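Local coordinates for protein putatuve endo-xylanase (Clostridium stercorarium, PDB 1O8P) that probably binds xylan and cellulose chains as a family 6 carbohydrate-binding module of a putative endo-xylanase, at residues A[45-48]-A[52-55]. Numbering follows the deposited sequence.
Sequences FSLP and SAIG. With CA (calcium ion), chain B.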
# COMPACT_ATOMS: atom_id res chain seq x y z
N PHE A 45 -13.26 -1.52 5.46
CA PHE A 45 -14.37 -0.63 5.71
C PHE A 45 -14.92 -0.09 4.40
O PHE A 45 -14.16 0.23 3.48
CB PHE A 45 -13.96 0.57 6.58
CG PHE A 45 -13.43 0.19 7.93
CD1 PHE A 45 -14.19 -0.62 8.78
CD2 PHE A 45 -12.19 0.66 8.36
CE1 PHE A 45 -13.71 -1.00 10.01
CE2 PHE A 45 -11.70 0.28 9.61
CZ PHE A 45 -12.47 -0.57 10.42
N SER A 46 -16.24 0.05 4.32
CA SER A 46 -16.84 0.64 3.14
C SER A 46 -16.70 2.17 3.21
O SER A 46 -16.68 2.76 4.30
CB SER A 46 -18.29 0.17 3.00
OG SER A 46 -18.97 0.49 4.19
N LEU A 47 -16.53 2.80 2.05
CA LEU A 47 -16.37 4.25 2.00
C LEU A 47 -17.72 4.83 1.61
O LEU A 47 -18.41 4.21 0.80
CB LEU A 47 -15.28 4.64 0.99
CG LEU A 47 -13.88 4.06 1.19
CD1 LEU A 47 -13.00 4.50 0.03
CD2 LEU A 47 -13.25 4.44 2.51
N PRO A 48 -18.12 5.97 2.20
CA PRO A 48 -19.42 6.60 1.90
C PRO A 48 -19.77 6.71 0.41
O PRO A 48 -20.92 6.37 0.05
CB PRO A 48 -19.31 8.00 2.52
CG PRO A 48 -18.32 7.83 3.62
CD PRO A 48 -17.37 6.74 3.21
N SER A 52 -13.83 0.64 -0.87
CA SER A 52 -13.42 0.12 0.44
C SER A 52 -11.99 0.51 0.76
O SER A 52 -11.22 0.83 -0.14
CB SER A 52 -13.53 -1.41 0.49
OG SER A 52 -14.82 -1.87 0.21
N ALA A 53 -11.63 0.45 2.04
CA ALA A 53 -10.27 0.75 2.44
C ALA A 53 -9.92 -0.18 3.58
O ALA A 53 -10.77 -0.65 4.30
CB ALA A 53 -10.14 2.21 2.85
N ILE A 54 -8.66 -0.52 3.69
CA ILE A 54 -8.24 -1.20 4.91
C ILE A 54 -8.07 -0.16 6.05
O ILE A 54 -7.72 0.99 5.80
CB ILE A 54 -7.00 -2.08 4.65
CG1 ILE A 54 -5.82 -1.22 4.12
CG2 ILE A 54 -7.40 -3.23 3.65
CD1 ILE A 54 -4.50 -1.95 3.89
N GLY A 55 -8.31 -0.61 7.29
CA GLY A 55 -8.20 0.19 8.50
C GLY A 55 -8.04 -0.72 9.74
O GLY A 55 -7.81 -1.92 9.56
CA CA B . -10.02 0.37 -2.10
O HOH W 1 -12.21 0.09 -3.18
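Phe45 and Ala53 form an antiparallel hydrogen-bonded pair in the two-stranded beta hairpin made by strands 43-46 and 52-55. Phe45 N donates to Ala53 O at 2.9 Å in a nearly straight bond, 172° at the hydrogen. The return bond, Ala53 N to Phe45 O, is also 2.9 Å but more bent, at 151°. Phe45 O takes a further CA-H...O contact from Ser52 CA at 3.1 Å. Ser46 and Ser52 follow as the non-hydrogen-bonded pair, with both side chains on one face. Phe45 and Ala53 point to the other.

Leu47 lies just past the end of strand 43-46, and its side chain reaches back. Its CB carries CG anti to the carbonyl carbon (chi1 -57°), which brings the branch point over the backbone of Ser52, 4.0 Å from Ser52 N. CD1 lies along the same residue, near Ser52 N and O. CD2 turns to Ala53 and meets its CB at 3.8 Å. Tyr115 packs on both Leu47 and Ala53. At the other end of the contact, the Phe45 ring brings CE2 to 3.7 Å from Gly55 CA, and Tyr56 meets this ring edge-to-face.

Ser52 O binds the calcium ion at 2.4 Å, alongside Gln30, Glu32 and Asp142. Ser52 N donates to a water that is itself a calcium ligand. Ser52 thus serves the metal site with backbone atoms at both ends of the residue, directly and through water. The calcium probably ties this strand, through Ser52 O, to Asp142 on strand 140-147, while the two backbone bonds join strand 52-55 to strand 43-46, with Leu47 packed against Ser52 and Ala53.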